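Local coordinates for putative uncharacterized protein (PDB 2RBK), which probably acts as a magnesium-dependent phosphatase of the haloacid dehalogenase superfamily, working through a pentacoordinate phosphoryl-transfer state, at residues T67-Y72 with F178-A183; C104-E109 with K145-M150; H110-C115 with N132-V137. All coordinates share one frame; numbering follows the deposited sequence. Where two conformers were deposited one is given.

Overall arrangement
The three contacts illustrate how a domain inserted into a catalytic fold is closed in stages. From the N terminus, the chain builds strands of the large mixed sheet before T67-Y72, the turn between strands 64-67 and 72-75, which opens contact 1. After two more strands of that sheet it enters the smaller domain, consistent with the cap of this superfamily. There C104-E109 opens contact 2 and H110-C115, the next residues, opens contact 3. The loops close in reverse order: N132-V137 completes contact 3, K145-M150 contact 2, and F178-A183 contact 1, so the three nest without crossing. Contacts 2 and 3 flank the hairpin of strands 104-107 and 112-115; contact 1 ties the smaller domain to the large sheet.

Contact 1 (T67-Y72 with F178-A183); sequences TMNGAY and FADVTA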
ATOM      1  N   THR A  67       0.103  -6.358  -2.144  1.00  7.82           N
ATOM      2  CA  THR A  67      -1.062  -5.475  -2.275  1.00  7.87           C
ATOM      3  C   THR A  67      -1.910  -5.592  -1.039  1.00  7.95           C
ATOM      4  O   THR A  67      -1.725  -6.473  -0.192  1.00  8.31           O
ATOM      5  CB  THR A  67      -1.873  -5.815  -3.558  1.00  8.64           C
ATOM      6  OG1 THR A  67      -2.608  -7.035  -3.374  1.00  9.65           O
ATOM      7  CG2 THR A  67      -1.003  -5.872  -4.778  1.00 10.64           C
ATOM      8  N   MET A  68      -2.857  -4.651  -0.921  1.00  8.20           N
ATOM      9  CA  MET A  68      -3.742  -4.628   0.242  1.00  8.75           C
ATOM     10  C   MET A  68      -2.924  -4.744   1.556  1.00  8.73           C
ATOM     11  O   MET A  68      -3.274  -5.489   2.481  1.00  8.87           O
ATOM     12  CB  MET A  68      -4.841  -5.693   0.168  1.00  8.84           C
ATOM     13  CG  MET A  68      -5.743  -5.448  -0.996  1.00 11.90           C
ATOM     14  SD  MET A  68      -7.278  -6.341  -0.956  1.00 12.19           S
ATOM     15  CE  MET A  68      -7.089  -7.499  -2.322  1.00 13.36           C
ATOM     16  N   ASN A  69      -1.841  -3.983   1.621  1.00  8.73           N
ATOM     17  CA  ASN A  69      -1.066  -3.880   2.869  1.00  9.37           C
ATOM     18  C   ASN A  69      -0.538  -5.213   3.341  1.00  9.17           C
ATOM     19  O   ASN A  69      -0.350  -5.425   4.526  1.00 11.94           O
ATOM     20  CB  ASN A  69      -1.877  -3.213   4.001  1.00 10.16           C
ATOM     21  CG  ASN A  69      -2.125  -1.769   3.717  1.00  9.89           C
ATOM     22  OD1 ASN A  69      -1.202  -0.966   3.819  1.00 12.96           O
ATOM     23  ND2 ASN A  69      -3.328  -1.422   3.272  1.00 11.36           N
ATOM     24  N   GLY A  70      -0.232  -6.133   2.406  1.00  8.66           N
ATOM     25  CA  GLY A  70       0.255  -7.459   2.760  1.00  9.12           C
ATOM     26  C   GLY A  70      -0.756  -8.541   2.772  1.00  9.16           C
ATOM     27  O   GLY A  70      -0.377  -9.735   2.851  1.00  9.97           O
ATOM     28  N   ALA A  71      -2.043  -8.210   2.672  1.00  8.55           N
ATOM     29  CA  ALA A  71      -3.110  -9.211   2.701  1.00  8.69           C
ATOM     30  C   ALA A  71      -3.281  -9.957   1.384  1.00  8.72           C
ATOM     31  O   ALA A  71      -4.033 -10.940   1.305  1.00  9.81           O
ATOM     32  CB  ALA A  71      -4.439  -8.593   3.106  1.00  9.35           C
ATOM     33  N   TYR A  72      -2.574  -9.565   0.311  1.00  8.59           N
ATOM     34  CA  TYR A  72      -2.695 -10.256  -0.952  1.00  8.82           C
ATOM     35  C   TYR A  72      -1.378 -10.101  -1.725  1.00  8.22           C
ATOM     36  O   TYR A  72      -1.095  -8.995  -2.216  1.00  8.62           O
ATOM     37  CB  TYR A  72      -3.901  -9.794  -1.747  1.00  9.37           C
ATOM     38  CG  TYR A  72      -4.243 -10.666  -2.904  1.00  9.80           C
ATOM     39  CD1 TYR A  72      -5.062 -11.766  -2.690  1.00 11.63           C
ATOM     40  CD2 TYR A  72      -3.801 -10.369  -4.167  1.00 11.35           C
ATOM     41  CE1 TYR A  72      -5.403 -12.596  -3.722  1.00 13.58           C
ATOM     42  CE2 TYR A  72      -4.155 -11.204  -5.204  1.00 12.55           C
ATOM     43  CZ  TYR A  72      -4.957 -12.309  -5.000  1.00 12.92           C
ATOM     44  OH  TYR A  72      -5.351 -13.100  -6.068  1.00 17.80           O
ATOM     45  N   PHE A 178      -8.930   8.480   4.938  1.00 22.43           N
ATOM     46  CA  PHE A 178      -9.438   7.113   5.042  1.00 18.40           C
ATOM     47  C   PHE A 178      -8.352   6.216   5.575  1.00 16.66           C
ATOM     48  O   PHE A 178      -7.202   6.624   5.623  1.00 20.05           O
ATOM     49  CB  PHE A 178      -9.857   6.663   3.663  1.00 16.60           C
ATOM     50  CG  PHE A 178      -8.772   6.631   2.578  1.00 20.17           C
ATOM     51  CD1 PHE A 178      -8.019   5.486   2.391  1.00 18.39           C
ATOM     52  CD2 PHE A 178      -8.521   7.733   1.730  1.00 23.37           C
ATOM     53  CE1 PHE A 178      -7.050   5.441   1.391  1.00 21.48           C
ATOM     54  CE2 PHE A 178      -7.556   7.694   0.725  1.00 24.90           C
ATOM     55  CZ  PHE A 178      -6.827   6.526   0.569  1.00 24.41           C
ATOM     56  N   ALA A 179      -8.725   5.003   5.934  1.00 13.71           N
ATOM     57  CA  ALA A 179      -7.785   4.013   6.445  1.00 12.73           C
ATOM     58  C   ALA A 179      -8.042   2.686   5.736  1.00 11.36           C
ATOM     59  O   ALA A 179      -9.158   2.434   5.305  1.00 13.49           O
ATOM     60  CB  ALA A 179      -7.926   3.857   7.960  1.00 15.46           C
ATOM     61  N   ASP A 180      -7.038   1.812   5.731  1.00 11.82           N
ATOM     62  CA  ASP A 180      -7.159   0.457   5.248  1.00 10.19           C
ATOM     63  C   ASP A 180      -7.134  -0.507   6.427  1.00  9.74           C
ATOM     64  O   ASP A 180      -6.237  -0.418   7.275  1.00 12.19           O
ATOM     65  CB  ASP A 180      -5.999   0.094   4.320  1.00 11.05           C
ATOM     66  CG  ASP A 180      -5.968   0.835   2.999  1.00 11.88           C
ATOM     67  OD1 ASP A 180      -7.037   1.165   2.437  1.00 13.89           O
ATOM     68  OD2 ASP A 180      -4.795   1.025   2.528  1.00 13.84           O
ATOM     69  N   VAL A 181      -8.063  -1.433   6.439  1.00  9.47           N
ATOM     70  CA  VAL A 181      -8.251  -2.407   7.498  1.00  9.31           C
ATOM     71  C   VAL A 181      -8.039  -3.791   6.884  1.00  8.49           C
ATOM     72  O   VAL A 181      -8.682  -4.140   5.892  1.00  9.38           O
ATOM     73  CB  VAL A 181      -9.639  -2.271   8.098  1.00 10.48           C
ATOM     74  CG1 VAL A 181      -9.806  -3.267   9.260  1.00 12.23           C
ATOM     75  CG2 VAL A 181      -9.879  -0.865   8.608  1.00 13.32           C
ATOM     76  N   THR A 182      -7.146  -4.587   7.516  1.00  8.98           N
ATOM     77  CA  THR A 182      -6.808  -5.929   7.095  1.00  8.77           C
ATOM     78  C   THR A 182      -6.751  -6.822   8.320  1.00  8.81           C
ATOM     79  O   THR A 182      -6.797  -6.370   9.464  1.00  9.59           O
ATOM     80  CB  THR A 182      -5.464  -5.933   6.341  1.00  9.22           C
ATOM     81  OG1 THR A 182      -4.505  -5.269   7.178  1.00  9.97           O
ATOM     82  CG2 THR A 182      -5.569  -5.290   4.961  1.00  9.96           C
ATOM     83  N   ALA A 183      -6.649  -8.140   8.083  1.00  8.81           N
ATOM     84  CA  ALA A 183      -6.646  -9.084   9.182  1.00  9.08           C
ATOM     85  C   ALA A 183      -5.363  -9.027   9.997  1.00  9.68           C
ATOM     86  O   ALA A 183      -4.340  -8.439   9.618  1.00  9.94           O
ATOM     87  CB  ALA A 183      -6.864 -10.493   8.617  1.00 10.38           C
TER
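The carboxamide of N69 and the carboxylate of D180 are the flat groups that meet here, their planes inclined at 54°. N69 ND2 donates within its amide plane to D180 OD2 over 2.9 Å. The carboxylate, in contrast, is met from above its plane, the donor standing 37° out of it. The two side chains cross nearly at right angles. Beyond this pair, N69 ND2 also bonds to Q149 and N69 OD1 accepts from N214, which should fix the rotation of the amide, while T151 holds D180 OD1.

Beside the polar pair packs the methyl of T182. With OG1 of T182 lodged between its backbone N and carbonyl carbon (chi1 52°), the methyl CG2 is turned to the turn, 3.4 Å from M68 O and 4.0 Å from A71 CB; OG1 itself bonds to D186 O. The turn is internally stiffened. A71 and Y72 form a classic beta bulge opposite T67, whose N and OG1 reach Y72 O from opposite faces of its plane, at 2.9 and 2.7 Å.

The bulged turn connects strands 64-67 and 72-75 of the large sheet, and its partner strand 180-182 pairs with 170-172 beside strand 149-152. The N69 side chain lies about 5 Å from the oxido(dioxo)vanadium ligand, placing this junction between the two domains next to the active site.

Contact 2 (C104-E109 with K145-M150); sequences CIFVEE and KEVIQM
V107 makes the central grip, its N donating to Q149 O over 2.9 Å. V107 O is shared: I148 N binds V107 O at 2.8 Å, and Q149 N adds a weak bond to the same oxygen at 3.4 Å. Across the hydrogen-bonded pair V107-Q149 the strands are antiparallel; next to it, F106 faces M150 in a non-hydrogen-bonded pair. M150, bent at its last torsion (chi3 -68°), brings SD to 4.8 Å from the centroid of the F106 ring, an oblique Met-aromatic contact, while V147 CG2 sits at the ring's edge.

At the more exposed end, K145 NZ forms a salt bridge to E108 OE2 over 2.7 Å, approaching from above the carboxylate plane; K145 has two conformers, and the bridge is doubtful for the second. One water joins E108 OE1 to E146 N, and another joins E109 N to E146 O, each bridging the two segments. Q149 NE2 donates to G44 O, and A94 and M93 of helix 87-100 touch F106 and M150 respectively.

I148 and Q149 together opposite V107 constitute a classic beta bulge, here on the side of outermost strand 149-152 in the smaller domain's three-stranded antiparallel sheet.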
ATOM      1  N   CYS A 104     -17.533   3.278   2.693  1.00 12.12           N
ATOM      2  CA  CYS A 104     -16.520   2.249   2.935  1.00 11.65           C
ATOM      3  C   CYS A 104     -16.389   1.390   1.680  1.00 11.13           C
ATOM      4  O   CYS A 104     -17.392   0.993   1.100  1.00 11.72           O
ATOM      5  CB  CYS A 104     -16.898   1.400   4.136  1.00 12.15           C
ATOM      6  SG  CYS A 104     -15.590   0.284   4.710  1.00 12.45           S
ATOM      7  N   ILE A 105     -15.148   1.154   1.281  1.00 11.02           N
ATOM      8  CA  ILE A 105     -14.787   0.241   0.193  1.00 10.63           C
ATOM      9  C   ILE A 105     -14.544  -1.128   0.781  1.00 10.26           C
ATOM     10  O   ILE A 105     -13.932  -1.302   1.859  1.00 11.10           O
ATOM     11  CB  ILE A 105     -13.562   0.754  -0.565  1.00 10.91           C
ATOM     12  CG1 ILE A 105     -13.836   2.098  -1.237  1.00 12.90           C
ATOM     13  CG2 ILE A 105     -12.984  -0.247  -1.511  1.00 12.60           C
ATOM     14  CD1 ILE A 105     -12.592   2.816  -1.689  1.00 15.12           C
ATOM     15  N   PHE A 106     -15.059  -2.155   0.087  1.00  9.99           N
ATOM     16  CA  PHE A 106     -14.884  -3.562   0.467  1.00  9.81           C
ATOM     17  C   PHE A 106     -14.225  -4.284  -0.668  1.00 10.01           C
ATOM     18  O   PHE A 106     -14.787  -4.308  -1.785  1.00 10.62           O
ATOM     19  CB  PHE A 106     -16.223  -4.215   0.841  1.00 10.49           C
ATOM     20  CG  PHE A 106     -16.874  -3.625   2.068  1.00 10.72           C
ATOM     21  CD1 PHE A 106     -17.650  -2.475   1.981  1.00 10.74           C
ATOM     22  CD2 PHE A 106     -16.703  -4.196   3.317  1.00 12.04           C
ATOM     23  CE1 PHE A 106     -18.204  -1.937   3.094  1.00 11.36           C
ATOM     24  CE2 PHE A 106     -17.303  -3.667   4.420  1.00 12.84           C
ATOM     25  CZ  PHE A 106     -18.053  -2.502   4.319  1.00 12.95           C
ATOM     26  N   VAL A 107     -13.068  -4.871  -0.448  1.00  9.44           N
ATOM     27  CA  VAL A 107     -12.290  -5.492  -1.483  1.00  9.51           C
ATOM     28  C   VAL A 107     -12.273  -7.011  -1.274  1.00  9.63           C
ATOM     29  O   VAL A 107     -11.862  -7.484  -0.204  1.00 10.12           O
ATOM     30  CB  VAL A 107     -10.823  -4.972  -1.530  1.00 10.63           C
ATOM     31  CG1 VAL A 107     -10.216  -5.465  -2.824  1.00 12.61           C
ATOM     32  CG2 VAL A 107     -10.741  -3.490  -1.371  1.00 12.43           C
ATOM     33  N   GLU A 108     -12.697  -7.739  -2.282  1.00 10.51           N
ATOM     34  CA  GLU A 108     -12.636  -9.189  -2.357  1.00 11.53           C
ATOM     35  C   GLU A 108     -11.472  -9.550  -3.267  1.00 12.34           C
ATOM     36  O   GLU A 108     -10.848  -8.705  -3.887  1.00 14.24           O
ATOM     37  CB  GLU A 108     -13.930  -9.736  -2.917  1.00 12.39           C
ATOM     38  CG  GLU A 108     -15.159  -9.397  -2.078  1.00 12.84           C
ATOM     39  CD  GLU A 108     -16.408  -9.670  -2.874  1.00 14.43           C
ATOM     40  OE1 GLU A 108     -16.923 -10.779  -2.966  1.00 18.53           O
ATOM     41  OE2 GLU A 108     -16.887  -8.708  -3.506  1.00 17.60           O
ATOM     42  N   GLU A 109     -11.166 -10.858  -3.368  1.00 12.69           N
ATOM     43  CA  GLU A 109     -10.054 -11.262  -4.214  1.00 12.71           C
ATOM     44  C   GLU A 109     -10.206 -10.780  -5.661  1.00 13.52           C
ATOM     45  O   GLU A 109      -9.228 -10.332  -6.241  1.00 15.73           O
ATOM     46  CB  GLU A 109      -9.934 -12.787  -4.161  1.00 14.43           C
ATOM     47  CG  GLU A 109      -8.707 -13.247  -4.902  1.00 18.34           C
ATOM     48  CD  GLU A 109      -8.316 -14.692  -4.858  1.00 21.42           C
ATOM     49  OE1 GLU A 109      -9.160 -15.530  -4.502  1.00 26.19           O
ATOM     50  OE2 GLU A 109      -7.118 -15.012  -5.175  1.00 22.29           O
ATOM     51  N   LYS A 145     -19.728 -10.551   2.328  1.00 14.74           N
ATOM     52  CA  LYS A 145     -18.655 -10.908   1.424  0.72 15.42           C
ATOM     53  C   LYS A 145     -17.454 -11.437   2.198  1.00 13.50           C
ATOM     54  O   LYS A 145     -17.231 -11.081   3.330  1.00 14.73           O
ATOM     55  CB  LYS A 145     -18.206  -9.655   0.635  0.72 14.69           C
ATOM     56  CG  LYS A 145     -19.315  -9.110  -0.338  0.72 19.81           C
ATOM     57  CD  LYS A 145     -18.808  -7.870  -1.056  0.72 21.38           C
ATOM     58  CE  LYS A 145     -19.779  -7.392  -2.131  0.72 23.30           C
ATOM     59  NZ  LYS A 145     -19.563  -8.167  -3.383  0.72 27.05           N
ATOM     60  N   GLU A 146     -16.658 -12.219   1.510  1.00 13.67           N
ATOM     61  CA  GLU A 146     -15.348 -12.598   1.998  0.61 13.30           C
ATOM     62  C   GLU A 146     -14.375 -11.439   1.658  1.00 12.10           C
ATOM     63  O   GLU A 146     -13.972 -11.288   0.496  1.00 13.81           O
ATOM     64  CB  GLU A 146     -15.021 -13.954   1.405  0.61 15.90           C
ATOM     65  CG  GLU A 146     -16.097 -15.004   1.651  0.61 19.27           C
ATOM     66  CD  GLU A 146     -16.580 -15.343   3.045  0.61 20.85           C
ATOM     67  OE1 GLU A 146     -15.681 -15.490   3.915  0.61 25.05           O
ATOM     68  OE2 GLU A 146     -17.804 -15.526   3.366  0.61 21.47           O
ATOM     69  N   VAL A 147     -14.053 -10.660   2.634  1.00 10.56           N
ATOM     70  CA  VAL A 147     -13.377  -9.403   2.427  1.00 10.18           C
ATOM     71  C   VAL A 147     -11.900  -9.519   2.833  1.00  9.37           C
ATOM     72  O   VAL A 147     -11.595  -9.934   3.963  1.00 11.69           O
ATOM     73  CB  VAL A 147     -14.094  -8.288   3.184  1.00 10.72           C
ATOM     74  CG1 VAL A 147     -13.378  -6.962   3.047  1.00 11.55           C
ATOM     75  CG2 VAL A 147     -15.532  -8.159   2.698  1.00 12.72           C
ATOM     76  N   ILE A 148     -11.027  -9.115   1.942  1.00  9.16           N
ATOM     77  CA  ILE A 148      -9.583  -9.072   2.180  1.00  9.23           C
ATOM     78  C   ILE A 148      -9.154  -7.757   2.764  1.00  8.86           C
ATOM     79  O   ILE A 148      -8.284  -7.693   3.676  1.00 10.14           O
ATOM     80  CB  ILE A 148      -8.815  -9.361   0.894  1.00  9.85           C
ATOM     81  CG1 ILE A 148      -9.284 -10.706   0.300  1.00 11.26           C
ATOM     82  CG2 ILE A 148      -7.330  -9.319   1.133  1.00 11.17           C
ATOM     83  CD1 ILE A 148      -8.523 -11.179  -0.885  1.00 14.11           C
ATOM     84  N   GLN A 149      -9.754  -6.639   2.349  1.00  8.74           N
ATOM     85  CA  GLN A 149      -9.437  -5.325   2.864  1.00  8.64           C
ATOM     86  C   GLN A 149     -10.710  -4.468   2.849  1.00  8.77           C
ATOM     87  O   GLN A 149     -11.488  -4.528   1.915  1.00  9.77           O
ATOM     88  CB  GLN A 149      -8.332  -4.625   2.047  1.00  9.29           C
ATOM     89  CG  GLN A 149      -7.956  -3.248   2.597  1.00  9.78           C
ATOM     90  CD  GLN A 149      -6.689  -2.751   1.930  1.00 10.17           C
ATOM     91  OE1 GLN A 149      -5.587  -3.080   2.437  1.00 11.56           O
ATOM     92  NE2 GLN A 149      -6.767  -2.038   0.825  1.00 11.82           N
ATOM     93  N   MET A 150     -10.884  -3.672   3.915  1.00  8.88           N
ATOM     94  CA  MET A 150     -11.903  -2.634   3.935  1.00  9.94           C
ATOM     95  C   MET A 150     -11.246  -1.295   4.053  1.00  9.76           C
ATOM     96  O   MET A 150     -10.259  -1.157   4.781  1.00 11.66           O
ATOM     97  CB  MET A 150     -12.829  -2.792   5.125  1.00 14.33           C
ATOM     98  CG  MET A 150     -13.520  -4.018   5.314  1.00 17.72           C
ATOM     99  SD  MET A 150     -14.427  -4.192   6.815  1.00 16.10           S
ATOM    100  CE  MET A 150     -13.438  -4.294   8.229  1.00 16.35           C
TER
HETATM  101  O   HOH W   1     -17.141 -12.823  -1.257  1.00 21.28           O
HETATM  102  O   HOH W   2     -12.377 -12.610  -1.389  1.00 15.66           O

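Contact 3 (H110-C115 with N132-V137); sequences HNISVC and NVIPTV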
ATOM      1  N   HIS A 110     -11.429 -10.932  -6.172  1.00 13.37           N
ATOM      2  CA  HIS A 110     -11.699 -10.610  -7.573  1.00 16.26           C
ATOM      3  C   HIS A 110     -12.867  -9.671  -7.780  1.00 16.13           C
ATOM      4  O   HIS A 110     -13.427  -9.584  -8.896  1.00 19.55           O
ATOM      5  CB  HIS A 110     -11.960 -11.896  -8.387  1.00 20.67           C
ATOM      6  CG  HIS A 110     -10.867 -12.872  -8.366  1.00 24.38           C
ATOM      7  ND1 HIS A 110      -9.600 -12.583  -8.857  1.00 29.00           N
ATOM      8  CD2 HIS A 110     -10.878 -14.151  -7.911  1.00 25.75           C
ATOM      9  CE1 HIS A 110      -8.843 -13.686  -8.698  1.00 31.07           C
ATOM     10  NE2 HIS A 110      -9.586 -14.632  -8.128  1.00 30.63           N
ATOM     11  N   ASN A 111     -13.201  -8.848  -6.792  1.00 13.85           N
ATOM     12  CA  ASN A 111     -14.201  -7.775  -6.944  0.73 13.66           C
ATOM     13  C   ASN A 111     -13.861  -6.677  -5.975  1.00 12.67           C
ATOM     14  O   ASN A 111     -13.194  -6.914  -4.960  1.00 13.59           O
ATOM     15  CB  ASN A 111     -15.636  -8.207  -6.722  0.73 15.93           C
ATOM     16  CG  ASN A 111     -16.144  -9.119  -7.799  0.73 20.35           C
ATOM     17  OD1 ASN A 111     -16.515  -8.633  -8.866  0.73 25.72           O
ATOM     18  ND2 ASN A 111     -16.203 -10.379  -7.491  0.73 30.10           N
ATOM     19  N   ILE A 112     -14.326  -5.495  -6.283  1.00 13.31           N
ATOM     20  CA  ILE A 112     -14.166  -4.324  -5.438  1.00 12.15           C
ATOM     21  C   ILE A 112     -15.499  -3.550  -5.473  1.00 12.04           C
ATOM     22  O   ILE A 112     -16.083  -3.415  -6.539  1.00 13.88           O
ATOM     23  CB  ILE A 112     -12.953  -3.451  -5.797  1.00 12.57           C
ATOM     24  CG1 ILE A 112     -12.717  -2.349  -4.775  1.00 12.61           C
ATOM     25  CG2 ILE A 112     -13.031  -2.904  -7.206  1.00 14.70           C
ATOM     26  CD1 ILE A 112     -11.392  -1.546  -4.973  1.00 16.47           C
ATOM     27  N   SER A 113     -15.920  -3.083  -4.321  1.00 11.34           N
ATOM     28  CA  SER A 113     -17.192  -2.365  -4.191  1.00 11.72           C
ATOM     29  C   SER A 113     -17.072  -1.220  -3.236  1.00 11.35           C
ATOM     30  O   SER A 113     -16.228  -1.216  -2.343  1.00 12.24           O
ATOM     31  CB  SER A 113     -18.246  -3.339  -3.641  1.00 13.05           C
ATOM     32  OG  SER A 113     -18.330  -4.539  -4.309  1.00 14.44           O
ATOM     33  N   VAL A 114     -17.993  -0.270  -3.353  1.00 11.94           N
ATOM     34  CA  VAL A 114     -18.103   0.840  -2.390  1.00 11.47           C
ATOM     35  C   VAL A 114     -19.528   0.953  -1.950  1.00 12.19           C
ATOM     36  O   VAL A 114     -20.462   0.757  -2.737  1.00 12.41           O
ATOM     37  CB  VAL A 114     -17.526   2.130  -2.983  1.00 12.40           C
ATOM     38  CG1 VAL A 114     -18.305   2.599  -4.220  1.00 14.78           C
ATOM     39  CG2 VAL A 114     -17.459   3.208  -1.930  1.00 13.46           C
ATOM     40  N   CYS A 115     -19.681   1.272  -0.652  1.00 11.82           N
ATOM     41  CA  CYS A 115     -20.989   1.436  -0.046  1.00 12.39           C
ATOM     42  C   CYS A 115     -21.189   2.932   0.247  1.00 12.79           C
ATOM     43  O   CYS A 115     -20.346   3.571   0.856  1.00 13.49           O
ATOM     44  CB  CYS A 115     -21.117   0.628   1.195  1.00 12.35           C
ATOM     45  SG  CYS A 115     -20.867  -1.140   0.958  1.00 12.70           S
ATOM     46  N   ASN A 132     -10.461   4.568 -11.220  1.00 31.84           N
ATOM     47  CA  ASN A 132     -11.737   4.348 -11.923  1.00 32.27           C
ATOM     48  C   ASN A 132     -12.899   4.151 -10.935  1.00 26.45           C
ATOM     49  O   ASN A 132     -12.744   3.611  -9.860  1.00 23.32           O
ATOM     50  CB  ASN A 132     -11.726   3.132 -12.858  1.00 36.14           C
ATOM     51  CG  ASN A 132     -10.812   3.062 -14.053  1.00 43.12           C
ATOM     52  OD1 ASN A 132     -10.637   4.044 -14.789  1.00 53.70           O
ATOM     53  ND2 ASN A 132     -10.253   1.858 -14.208  1.00 50.86           N
ATOM     54  N   VAL A 133     -14.095   4.622 -11.304  1.00 25.21           N
ATOM     55  CA  VAL A 133     -15.271   4.495 -10.446  1.00 21.09           C
ATOM     56  C   VAL A 133     -15.467   3.027 -10.023  1.00 18.16           C
ATOM     57  O   VAL A 133     -15.476   2.151 -10.833  1.00 21.23           O
ATOM     58  CB  VAL A 133     -16.516   5.054 -11.161  1.00 25.23           C
ATOM     59  CG1 VAL A 133     -17.733   4.826 -10.293  1.00 23.38           C
ATOM     60  CG2 VAL A 133     -16.383   6.527 -11.436  1.00 30.30           C
ATOM     61  N   ILE A 134     -15.619   2.870  -8.717  1.00 14.78           N
ATOM     62  CA  ILE A 134     -15.800   1.568  -8.087  1.00 13.53           C
ATOM     63  C   ILE A 134     -17.300   1.286  -8.043  1.00 13.46           C
ATOM     64  O   ILE A 134     -18.068   2.169  -7.682  1.00 14.20           O
ATOM     65  CB  ILE A 134     -15.210   1.569  -6.674  1.00 14.07           C
ATOM     66  CG1 ILE A 134     -13.677   1.766  -6.728  1.00 15.95           C
ATOM     67  CG2 ILE A 134     -15.565   0.343  -5.919  1.00 13.21           C
ATOM     68  CD1 ILE A 134     -13.055   2.129  -5.408  1.00 16.81           C
ATOM     69  N   PRO A 135     -17.775   0.106  -8.379  1.00 14.03           N
ATOM     70  CA  PRO A 135     -19.217  -0.144  -8.363  1.00 14.13           C
ATOM     71  C   PRO A 135     -19.790  -0.072  -6.967  1.00 13.10           C
ATOM     72  O   PRO A 135     -19.159  -0.456  -5.981  1.00 12.99           O
ATOM     73  CB  PRO A 135     -19.334  -1.589  -8.848  1.00 18.13           C
ATOM     74  CG  PRO A 135     -18.062  -1.899  -9.502  1.00 21.45           C
ATOM     75  CD  PRO A 135     -17.004  -1.068  -8.873  1.00 17.24           C
ATOM     76  N   THR A 136     -21.007   0.448  -6.877  1.00 13.82           N
ATOM     77  CA  THR A 136     -21.714   0.557  -5.637  1.00 12.93           C
ATOM     78  C   THR A 136     -22.500  -0.683  -5.285  1.00 12.87           C
ATOM     79  O   THR A 136     -23.161  -1.249  -6.132  1.00 14.19           O
ATOM     80  CB  THR A 136     -22.677   1.778  -5.713  1.00 14.34           C
ATOM     81  OG1 THR A 136     -21.962   2.974  -5.813  1.00 15.58           O
ATOM     82  CG2 THR A 136     -23.586   1.880  -4.477  1.00 14.64           C
ATOM     83  N   VAL A 137     -22.442  -1.089  -4.028  1.00 13.07           N
ATOM     84  CA  VAL A 137     -23.265  -2.159  -3.487  1.00 12.54           C
ATOM     85  C   VAL A 137     -23.781  -1.683  -2.128  1.00 12.12           C
ATOM     86  O   VAL A 137     -23.180  -0.780  -1.495  1.00 13.14           O
ATOM     87  CB  VAL A 137     -22.530  -3.495  -3.358  1.00 13.88           C
ATOM     88  CG1 VAL A 137     -21.938  -3.867  -4.720  1.00 15.54           C
ATOM     89  CG2 VAL A 137     -21.531  -3.560  -2.265  1.00 15.91           C
TER
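V114 and I134 form the close-packed heart of this contact, an example of an edge strand met by irregular chain. I134 CG2 presses over the backbone of the strand, 3.5 Å from S113 C, and meets V114 CG1 at 3.9 Å. That methyl of V114 occupies the position between its own N and carbonyl carbon (chi1 63°), which turns it to the opposing chain and also against I134 O. On the same flank the I112 and I134 side chains cross at about a right angle, touching through their CD1 atoms at 4.1 Å. V137 packs elsewhere, setting CG2 3.6 Å from S113 CB and both its methyls around S113 OG.

The backbone of V114 serves both directions: its N donates to P135 O over 2.9 Å, and its O accepts from V137 N at 3.0 Å. These bonds involve the residues on either side of T136, giving a single bridge rather than an extended strand pair. The two chain directions there differ by 57°. A CA-H...O contact from T136 CA to V114 O adds to these bonds.

The solvent side is thinner. P135 rests on I112 O through CD, at 3.4 Å, but both it and T136 are exposed, and the side chain of T136 grazes V114.

Strand 112-115 is an outermost strand of the three-stranded sheet, with 104-107 on its inner side. N132-V137 meets the other border at that one bridge, linking helix 119-128 to helix 139-143, whose F139 and A142 touch C115.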